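Nicastrin (Dictyostelium purpureum, PDB 4R12) probably serves as an essential subunit of gamma-secretase, the complex that cleaves membrane proteins such as Notch receptors within the membrane, and may recruit its substrates. Local coordinates at residues 278-283 against 549-554; 314-319 against 389-394; 383-388 against 397-402. One frame throughout, in Å; residues are numbered along the deposited sequence.

Contact 1. Residues 278-283 against 549-554; sequences SEYFIN and LSLGFD
Tyr280 and Asn283, one turn apart on helix 276-287, meet Leu549 and Leu551 of the loop that leads into strand 553-556. Tyr280 CD2 makes the apolar contacts, 4.1 Å from Leu549 CB and equally far from Leu551 CD2. The Leu551 methyl reaches the ring obliquely. The phenol gets there because its CG stands anti to the backbone N (chi1 -165°).

A second kind of contact sets apolar atoms against polar ones. The backbone O of Leu549 sits at the edge of the Tyr280 ring, near its plane, 3.1 Å from CD2. The carbonyl thus faces a weakly positive ring C-H. Leu551 also reaches the amide of Asn283. Its CD2 is 3.7 Å from ND2, and its CD1 is 4.0 Å from CG.

The polar bonds do not cross the contact. Tyr280 OH pairs with Asn547 ND2, and Asn283 OD1 accepts from Asn287 ND2. Ser550 OG accepts from Gly552 N at 3.1 Å, with an N-H...O angle of 160°. This is an ST turn within the type I turn 550-553, and the same hydroxyl bonds Pro570 O. Leu549 N is buried here without a partner.

No hydrogen bond joins the two segments, so the large-lobe helix and this later loop probably rely here on apolar fit, with the Leu549 carbonyl at the ring edge perhaps adding a weak electrostatic attraction.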
loop_
_atom_site.group_PDB
_atom_site.type_symbol
_atom_site.label_atom_id
_atom_site.label_comp_id
_atom_site.label_asym_id
_atom_site.label_seq_id
_atom_site.Cartn_x
_atom_site.Cartn_y
_atom_site.Cartn_z
ATOM N N SER A 278 4.189 3.062 -11.150
ATOM C CA SER A 278 4.072 4.144 -12.126
ATOM C C SER A 278 5.248 4.143 -13.110
ATOM O O SER A 278 5.056 4.315 -14.314
ATOM C CB SER A 278 3.956 5.510 -11.436
ATOM O OG SER A 278 4.958 5.722 -10.460
ATOM N N GLU A 279 6.462 3.919 -12.617
ATOM C CA GLU A 279 7.629 3.925 -13.505
ATOM C C GLU A 279 7.583 2.834 -14.578
ATOM O O GLU A 279 7.885 3.097 -15.749
ATOM C CB GLU A 279 8.926 3.790 -12.704
ATOM C CG GLU A 279 9.302 5.040 -11.918
ATOM C CD GLU A 279 9.735 6.223 -12.801
ATOM O OE1 GLU A 279 9.777 6.095 -14.047
ATOM O OE2 GLU A 279 10.036 7.292 -12.232
ATOM N N TYR A 280 7.212 1.618 -14.190
ATOM C CA TYR A 280 7.180 0.509 -15.141
ATOM C C TYR A 280 6.132 0.766 -16.224
ATOM O O TYR A 280 6.390 0.555 -17.400
ATOM C CB TYR A 280 6.897 -0.806 -14.412
ATOM C CG TYR A 280 7.179 -2.085 -15.182
ATOM C CD1 TYR A 280 6.277 -2.570 -16.127
ATOM C CD2 TYR A 280 8.315 -2.850 -14.904
ATOM C CE1 TYR A 280 6.517 -3.758 -16.806
ATOM C CE2 TYR A 280 8.561 -4.037 -15.576
ATOM C CZ TYR A 280 7.659 -4.488 -16.525
ATOM O OH TYR A 280 7.886 -5.675 -17.183
ATOM N N PHE A 281 4.956 1.237 -15.817
ATOM C CA PHE A 281 3.885 1.515 -16.769
ATOM C C PHE A 281 4.320 2.594 -17.767
ATOM O O PHE A 281 4.166 2.423 -18.973
ATOM C CB PHE A 281 2.603 1.937 -16.031
ATOM C CG PHE A 281 1.385 2.021 -16.915
ATOM C CD1 PHE A 281 0.729 0.869 -17.320
ATOM C CD2 PHE A 281 0.886 3.247 -17.323
ATOM C CE1 PHE A 281 -0.402 0.938 -18.122
ATOM C CE2 PHE A 281 -0.252 3.326 -18.129
ATOM C CZ PHE A 281 -0.889 2.175 -18.532
ATOM N N ILE A 282 4.868 3.695 -17.256
ATOM C CA ILE A 282 5.374 4.780 -18.114
ATOM C C ILE A 282 6.464 4.280 -19.065
ATOM O O ILE A 282 6.457 4.596 -20.258
ATOM C CB ILE A 282 5.930 5.946 -17.278
ATOM C CG1 ILE A 282 4.783 6.690 -16.601
ATOM C CG2 ILE A 282 6.763 6.916 -18.153
ATOM C CD1 ILE A 282 5.225 7.549 -15.433
ATOM N N ASN A 283 7.391 3.488 -18.534
ATOM C CA ASN A 283 8.436 2.907 -19.368
ATOM C C ASN A 283 7.846 2.105 -20.526
ATOM O O ASN A 283 8.316 2.206 -21.662
ATOM C CB ASN A 283 9.367 2.023 -18.539
ATOM C CG ASN A 283 10.596 1.597 -19.317
ATOM O OD1 ASN A 283 11.356 2.437 -19.781
ATOM N ND2 ASN A 283 10.796 0.289 -19.459
ATOM N N LEU A 549 7.311 -3.316 -10.944
ATOM C CA LEU A 549 8.594 -3.968 -10.717
ATOM C C LEU A 549 9.715 -3.008 -11.082
ATOM O O LEU A 549 9.643 -2.317 -12.098
ATOM C CB LEU A 549 8.711 -5.257 -11.549
ATOM C CG LEU A 549 10.042 -6.036 -11.536
ATOM C CD1 LEU A 549 10.290 -6.674 -10.179
ATOM C CD2 LEU A 549 10.088 -7.103 -12.637
ATOM N N SER A 550 10.742 -2.963 -10.244
ATOM C CA SER A 550 11.873 -2.076 -10.479
ATOM C C SER A 550 12.495 -2.343 -11.836
ATOM O O SER A 550 12.597 -3.493 -12.262
ATOM C CB SER A 550 12.928 -2.244 -9.386
ATOM O OG SER A 550 14.052 -1.413 -9.643
ATOM N N LEU A 551 12.894 -1.284 -12.523
ATOM C CA LEU A 551 13.606 -1.439 -13.788
ATOM C C LEU A 551 15.050 -1.913 -13.567
ATOM O O LEU A 551 15.774 -2.225 -14.525
ATOM C CB LEU A 551 13.595 -0.119 -14.567
ATOM C CG LEU A 551 12.229 0.369 -15.060
ATOM C CD1 LEU A 551 12.380 1.713 -15.768
ATOM C CD2 LEU A 551 11.573 -0.647 -15.981
ATOM N N GLY A 552 15.465 -1.965 -12.306
ATOM C CA GLY A 552 16.813 -2.389 -11.962
ATOM C C GLY A 552 17.030 -3.892 -12.022
ATOM O O GLY A 552 18.175 -4.357 -11.947
ATOM N N PHE A 553 15.937 -4.642 -12.159
ATOM C CA PHE A 553 15.977 -6.101 -12.202
ATOM C C PHE A 553 15.811 -6.626 -13.615
ATOM O O PHE A 553 15.153 -6.001 -14.441
ATOM C CB PHE A 553 14.867 -6.728 -11.340
ATOM C CG PHE A 553 15.018 -6.494 -9.866
ATOM C CD1 PHE A 553 16.129 -6.965 -9.184
ATOM C CD2 PHE A 553 14.025 -5.841 -9.152
ATOM C CE1 PHE A 553 16.265 -6.755 -7.820
ATOM C CE2 PHE A 553 14.149 -5.628 -7.793
ATOM C CZ PHE A 553 15.271 -6.083 -7.122
ATOM N N ASP A 554 16.387 -7.798 -13.868
ATOM C CA ASP A 554 16.101 -8.570 -15.071
ATOM C C ASP A 554 16.055 -10.055 -14.702
ATOM O O ASP A 554 16.673 -10.475 -13.717
ATOM C CB ASP A 554 17.148 -8.309 -16.153
ATOM C CG ASP A 554 16.763 -8.907 -17.500
ATOM O OD1 ASP A 554 15.554 -9.141 -17.723
ATOM O OD2 ASP A 554 17.666 -9.138 -18.335
#

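Contact 2. Residues 314-319 against 389-394; sequences INFTKI and LKKTNK. With NAG (2-acetamido-2-deoxy-beta-D-glucopyranose), chain B.
Phe316 reaches from the short 3-10 turn 316-318 to Lys391 and Thr392 in the loop after helix 385-389. Its side chain starts at CB, which points to that loop. CG stands anti to the backbone N (chi1 -179°), and this carries the ring toward Lys391 and Thr392. CB, CG and the CD atoms stay short of the loop, and the far end of the ring makes the contact. CE2 lies 4.1 Å from Thr392 CG2. CZ, the tip, meets two carbons: Lys391 CB at 3.8 Å and Thr392 CG2 at 4.0 Å. Both approach the ring obliquely. The Lys391 chain crosses the phenylalanine at about a right angle, while the Thr392 side chain runs past it in the opposite direction.

Each loop is braced by its own bonds. Asn315 OD1 accepts from Thr317 N at 3.0 Å in an Asx turn, with the donor above the carbonyl plane. Thr392 OG1 accepts from Lys394 N in an ST turn, a nearly straight bond at 165°.

Asn315 ND2 is bonded covalently to C1 of the N-linked sugar. The Lys318 chain bends at chi2 and runs beside this sugar, with CG 3.8 Å from its O5; the spacing at the lysine's far end is doubtful. An alanine in place of this lysine would remove the flanking chain and would probably leave the sugar freer to turn about its link.

The contact lies at the surface of the large lobe. Leu286 of helix 276-287 touches both Phe316 and Lys391. The two loops lead into strands 319-325 and 397-401, which run parallel to each other.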
loop_
_atom_site.group_PDB
_atom_site.type_symbol
_atom_site.label_atom_id
_atom_site.label_comp_id
_atom_site.label_asym_id
_atom_site.label_seq_id
_atom_site.Cartn_x
_atom_site.Cartn_y
_atom_site.Cartn_z
ATOM N N ILE A 314 -3.279 3.193 -25.226
ATOM C CA ILE A 314 -2.817 4.349 -24.476
ATOM C C ILE A 314 -1.606 4.985 -25.131
ATOM O O ILE A 314 -0.550 4.373 -25.301
ATOM C CB ILE A 314 -2.497 4.000 -23.000
ATOM C CG1 ILE A 314 -3.773 3.530 -22.289
ATOM C CG2 ILE A 314 -1.941 5.225 -22.262
ATOM C CD1 ILE A 314 -3.552 3.120 -20.849
ATOM N N ASN A 315 -1.764 6.223 -25.564
ATOM C CA ASN A 315 -0.684 7.046 -26.086
ATOM C C ASN A 315 -0.236 8.010 -25.015
ATOM O O ASN A 315 -0.987 8.823 -24.610
ATOM C CB ASN A 315 -1.174 7.799 -27.312
ATOM C CG ASN A 315 -0.113 8.667 -27.948
ATOM O OD1 ASN A 315 0.860 9.013 -27.341
ATOM N ND2 ASN A 315 -0.332 9.028 -29.183
ATOM N N PHE A 316 0.988 7.881 -24.548
ATOM C CA PHE A 316 1.483 8.701 -23.476
ATOM C C PHE A 316 1.230 10.164 -23.711
ATOM O O PHE A 316 0.813 10.856 -22.845
ATOM C CB PHE A 316 2.967 8.477 -23.236
ATOM C CG PHE A 316 3.531 9.281 -22.106
ATOM C CD1 PHE A 316 3.483 8.819 -20.836
ATOM C CD2 PHE A 316 4.124 10.485 -22.327
ATOM C CE1 PHE A 316 3.995 9.539 -19.798
ATOM C CE2 PHE A 316 4.656 11.208 -21.310
ATOM C CZ PHE A 316 4.590 10.738 -20.033
ATOM N N THR A 317 1.471 10.606 -24.923
ATOM C CA THR A 317 1.363 12.008 -25.230
ATOM C C THR A 317 -0.058 12.527 -25.238
ATOM O O THR A 317 -0.247 13.695 -25.143
ATOM C CB THR A 317 2.109 12.376 -26.519
ATOM O OG1 THR A 317 1.452 11.795 -27.620
ATOM C CG2 THR A 317 3.485 11.862 -26.475
ATOM N N LYS A 318 -1.044 11.650 -25.331
ATOM C CA LYS A 318 -2.435 12.046 -25.184
ATOM C C LYS A 318 -2.881 12.298 -23.751
ATOM O O LYS A 318 -3.944 12.825 -23.538
ATOM C CB LYS A 318 -3.363 11.028 -25.769
ATOM C CG LYS A 318 -3.345 10.909 -27.258
ATOM C CD LYS A 318 -3.831 12.139 -27.965
ATOM C CE LYS A 318 -3.562 11.985 -29.448
ATOM N NZ LYS A 318 -4.508 12.716 -30.301
ATOM N N ILE A 319 -2.084 11.895 -22.779
ATOM C CA ILE A 319 -2.412 12.224 -21.388
ATOM C C ILE A 319 -2.272 13.740 -21.201
ATOM O O ILE A 319 -1.189 14.314 -21.369
ATOM C CB ILE A 319 -1.522 11.451 -20.393
ATOM C CG1 ILE A 319 -1.686 9.945 -20.606
ATOM C CG2 ILE A 319 -1.875 11.807 -18.955
ATOM C CD1 ILE A 319 -0.633 9.104 -19.894
ATOM N N LEU A 389 6.297 13.477 -14.209
ATOM C CA LEU A 389 6.988 14.767 -14.357
ATOM C C LEU A 389 8.454 14.627 -14.763
ATOM O O LEU A 389 9.077 15.587 -15.240
ATOM C CB LEU A 389 6.879 15.559 -13.058
ATOM C CG LEU A 389 5.459 16.064 -12.806
ATOM C CD1 LEU A 389 5.240 16.349 -11.328
ATOM C CD2 LEU A 389 5.190 17.299 -13.662
ATOM N N LYS A 390 9.011 13.434 -14.570
ATOM C CA LYS A 390 10.342 13.131 -15.086
ATOM C C LYS A 390 10.334 13.076 -16.605
ATOM O O LYS A 390 11.366 13.234 -17.243
ATOM C CB LYS A 390 10.853 11.804 -14.535
ATOM C CG LYS A 390 11.131 11.792 -13.048
ATOM C CD LYS A 390 11.472 10.378 -12.578
ATOM C CE LYS A 390 11.579 10.317 -11.057
ATOM N NZ LYS A 390 11.954 8.960 -10.546
ATOM N N LYS A 391 9.162 12.838 -17.180
ATOM C CA LYS A 391 9.045 12.674 -18.624
ATOM C C LYS A 391 8.459 13.899 -19.305
ATOM O O LYS A 391 8.869 14.257 -20.410
ATOM C CB LYS A 391 8.189 11.453 -18.958
ATOM C CG LYS A 391 8.742 10.161 -18.408
ATOM C CD LYS A 391 10.138 9.855 -18.945
ATOM C CE LYS A 391 10.544 8.444 -18.517
ATOM N NZ LYS A 391 11.879 8.029 -19.014
ATOM N N THR A 392 7.498 14.547 -18.657
ATOM C CA THR A 392 6.881 15.723 -19.254
ATOM C C THR A 392 6.521 16.803 -18.240
ATOM O O THR A 392 6.161 16.520 -17.095
ATOM C CB THR A 392 5.611 15.346 -20.038
ATOM O OG1 THR A 392 5.030 16.531 -20.591
ATOM C CG2 THR A 392 4.589 14.676 -19.133
ATOM N N ASN A 393 6.621 18.051 -18.686
ATOM C CA ASN A 393 6.175 19.201 -17.909
ATOM C C ASN A 393 5.069 19.946 -18.643
ATOM O O ASN A 393 4.692 21.045 -18.249
ATOM C CB ASN A 393 7.345 20.152 -17.628
ATOM C CG ASN A 393 8.257 20.320 -18.830
ATOM O OD1 ASN A 393 7.966 21.093 -19.744
ATOM N ND2 ASN A 393 9.368 19.585 -18.840
ATOM N N LYS A 394 4.545 19.320 -19.694
ATOM C CA LYS A 394 3.639 19.959 -20.648
ATOM C C LYS A 394 2.168 19.968 -20.230
ATOM O O LYS A 394 1.334 20.594 -20.891
ATOM C CB LYS A 394 3.751 19.267 -22.008
ATOM C CG LYS A 394 4.782 19.848 -22.954
ATOM C CD LYS A 394 6.175 19.862 -22.357
ATOM C CE LYS A 394 7.174 20.452 -23.344
ATOM N NZ LYS A 394 8.502 20.694 -22.719
HETATM C C1 NAG B . 0.296 10.161 -29.811
HETATM C C2 NAG B . 0.412 9.851 -31.278
HETATM C C3 NAG B . 0.918 11.015 -32.097
HETATM C C4 NAG B . 0.550 12.385 -31.588
HETATM C C5 NAG B . 0.347 12.441 -30.088
HETATM C C6 NAG B . -0.317 13.705 -29.627
HETATM C C7 NAG B . 1.042 7.777 -32.242
HETATM C C8 NAG B . 1.885 6.567 -32.055
HETATM N N2 NAG B . 1.346 8.791 -31.476
HETATM O O3 NAG B . 0.446 10.892 -33.429
HETATM O O4 NAG B . 1.751 13.058 -31.857
HETATM O O5 NAG B . -0.441 11.347 -29.698
HETATM O O6 NAG B . -1.583 13.824 -30.232
HETATM O O7 NAG B . 0.157 7.818 -33.038
#

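Contact 3. Residues 383-388 against 397-402; sequences SSSMSF and VVVITD
Helix 385-389 rests on strand 397-401 of the large lobe, with Ser385 meeting Val397 and Val399. The two valines, two residues apart, both point to the helix side of the strand. Ser385 OG rests over the gap between their methyls, 3.5 Å from Val397 CG1 and 3.6 Å from Val399 CG2. Its CB comes just as near, 3.6 Å from Val397 CG1. The hydroxyl is placed by a chi1 of -69°, which sets OG anti to the carbonyl carbon.

Ser383, two residues earlier, adds a looser touch. Its OG is 4.0 Å from Val399 CG2 and its CB 4.1 Å from Val399 CG1.

The lobe belongs by family to the zinc-exopeptidase-like alpha/beta proteins, related to the M28 peptidases. In its sheet, strand 397-401 runs parallel to strand 319-325 and antiparallel to strand 339-347. Val397 and Val399 project from the sheet face on which Ser383 and Ser385 lie.

The polar ends of these serines are satisfied although they are buried against methyl groups. Ser385 OG bonds Glu324 OE1 of strand 319-325, and the other oxygen of that carboxylate takes Ser384 N. Glu324 so ties Ser384 and Ser385 to the neighbouring strand. Ser383 OG turns back to Pro381 O. Met386 N bonds Ser383 O at 3.1 Å, and Ser384 O lies in the plane of the Phe388 ring, at its edge.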
loop_
_atom_site.group_PDB
_atom_site.type_symbol
_atom_site.label_atom_id
_atom_site.label_comp_id
_atom_site.label_asym_id
_atom_site.label_seq_id
_atom_site.Cartn_x
_atom_site.Cartn_y
_atom_site.Cartn_z
ATOM N N SER A 383 5.118 11.550 -4.393
ATOM C CA SER A 383 3.890 11.236 -5.111
ATOM C C SER A 383 4.198 10.545 -6.424
ATOM O O SER A 383 5.270 10.739 -7.003
ATOM C CB SER A 383 3.076 12.506 -5.379
ATOM O OG SER A 383 3.859 13.464 -6.070
ATOM N N SER A 384 3.243 9.745 -6.880
ATOM C CA SER A 384 3.359 8.996 -8.124
ATOM C C SER A 384 3.445 9.900 -9.346
ATOM O O SER A 384 3.955 9.485 -10.399
ATOM C CB SER A 384 2.169 8.041 -8.264
ATOM O OG SER A 384 2.245 7.036 -7.268
ATOM N N SER A 385 2.917 11.119 -9.214
ATOM C CA SER A 385 2.999 12.115 -10.279
ATOM C C SER A 385 4.450 12.433 -10.631
ATOM O O SER A 385 4.757 12.813 -11.757
ATOM C CB SER A 385 2.280 13.402 -9.874
ATOM O OG SER A 385 0.878 13.208 -9.815
ATOM N N MET A 386 5.336 12.287 -9.654
ATOM C CA MET A 386 6.758 12.476 -9.896
ATOM C C MET A 386 7.288 11.617 -11.048
ATOM O O MET A 386 8.205 12.034 -11.770
ATOM C CB MET A 386 7.554 12.181 -8.629
ATOM C CG MET A 386 7.385 13.231 -7.548
ATOM S SD MET A 386 8.329 12.829 -6.060
ATOM C CE MET A 386 8.350 14.420 -5.245
ATOM N N SER A 387 6.722 10.428 -11.230
ATOM C CA SER A 387 7.182 9.557 -12.304
ATOM C C SER A 387 6.842 10.162 -13.657
ATOM O O SER A 387 7.629 10.071 -14.600
ATOM C CB SER A 387 6.570 8.160 -12.175
ATOM O OG SER A 387 6.945 7.573 -10.945
ATOM N N PHE A 388 5.671 10.786 -13.761
ATOM C CA PHE A 388 5.277 11.418 -15.020
ATOM C C PHE A 388 6.041 12.719 -15.268
ATOM O O PHE A 388 6.408 13.023 -16.404
ATOM C CB PHE A 388 3.760 11.670 -15.043
ATOM C CG PHE A 388 2.951 10.406 -15.085
ATOM C CD1 PHE A 388 2.704 9.691 -13.930
ATOM C CD2 PHE A 388 2.467 9.914 -16.290
ATOM C CE1 PHE A 388 1.976 8.514 -13.968
ATOM C CE2 PHE A 388 1.738 8.737 -16.332
ATOM C CZ PHE A 388 1.503 8.033 -15.168
ATOM N N VAL A 397 -0.682 18.965 -13.568
ATOM C CA VAL A 397 -0.631 17.905 -12.580
ATOM C C VAL A 397 -1.109 18.463 -11.250
ATOM O O VAL A 397 -0.623 19.498 -10.795
ATOM C CB VAL A 397 0.788 17.340 -12.433
ATOM C CG1 VAL A 397 0.846 16.339 -11.282
ATOM C CG2 VAL A 397 1.258 16.698 -13.743
ATOM N N VAL A 398 -2.094 17.801 -10.657
ATOM C CA VAL A 398 -2.635 18.215 -9.377
ATOM C C VAL A 398 -2.576 17.049 -8.414
ATOM O O VAL A 398 -3.238 16.027 -8.623
ATOM C CB VAL A 398 -4.086 18.704 -9.486
ATOM C CG1 VAL A 398 -4.591 19.137 -8.113
ATOM C CG2 VAL A 398 -4.203 19.859 -10.506
ATOM N N VAL A 399 -1.759 17.199 -7.382
ATOM C CA VAL A 399 -1.696 16.219 -6.315
ATOM C C VAL A 399 -2.541 16.740 -5.155
ATOM O O VAL A 399 -2.285 17.813 -4.620
ATOM C CB VAL A 399 -0.243 15.959 -5.870
ATOM C CG1 VAL A 399 -0.187 14.890 -4.796
ATOM C CG2 VAL A 399 0.611 15.552 -7.076
ATOM N N ILE A 400 -3.565 15.984 -4.787
ATOM C CA ILE A 400 -4.456 16.375 -3.705
ATOM C C ILE A 400 -4.072 15.658 -2.405
ATOM O O ILE A 400 -4.046 14.436 -2.369
ATOM C CB ILE A 400 -5.930 16.049 -4.054
ATOM C CG1 ILE A 400 -6.318 16.674 -5.403
ATOM C CG2 ILE A 400 -6.855 16.497 -2.935
ATOM C CD1 ILE A 400 -7.802 16.445 -5.800
ATOM N N THR A 401 -3.779 16.421 -1.351
ATOM C CA THR A 401 -3.385 15.849 -0.063
ATOM C C THR A 401 -4.103 16.541 1.081
ATOM O O THR A 401 -4.819 17.525 0.874
ATOM C CB THR A 401 -1.845 15.984 0.204
ATOM O OG1 THR A 401 -1.562 17.296 0.715
ATOM C CG2 THR A 401 -1.024 15.747 -1.059
ATOM N N ASP A 402 -3.878 16.046 2.295
ATOM C CA ASP A 402 -4.468 16.647 3.487
ATOM C C ASP A 402 -3.456 17.466 4.289
ATOM O O ASP A 402 -3.659 17.721 5.484
ATOM C CB ASP A 402 -5.102 15.583 4.387
ATOM C CG ASP A 402 -4.140 14.484 4.772
ATOM O OD1 ASP A 402 -2.904 14.673 4.623
ATOM O OD2 ASP A 402 -4.634 13.419 5.212
#

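Overall arrangement
The three contacts adjoin one another, their centres 14 to 18 Å apart. Helix 276-287 of contact 1 joins the other two. Glu279 OE2 makes a salt bridge with Lys390 NZ of contact 2 at 3.1 Å. Ser278 OG probably bonds Ser387 OG of contact 3 at 2.8 Å. An apolar patch lies beside these bonds. Ile282 CD1 is 3.6 Å from Phe388 CD1, and Phe316 CE1 is 3.8 Å from Phe388 CD2. In sequence, contacts 2 and 3 fall between the two segments of contact 1, and their own segments interleave. The Asn315 glycan belongs to contact 2; another sugar lies about 7 Å from the Leu551 side chain.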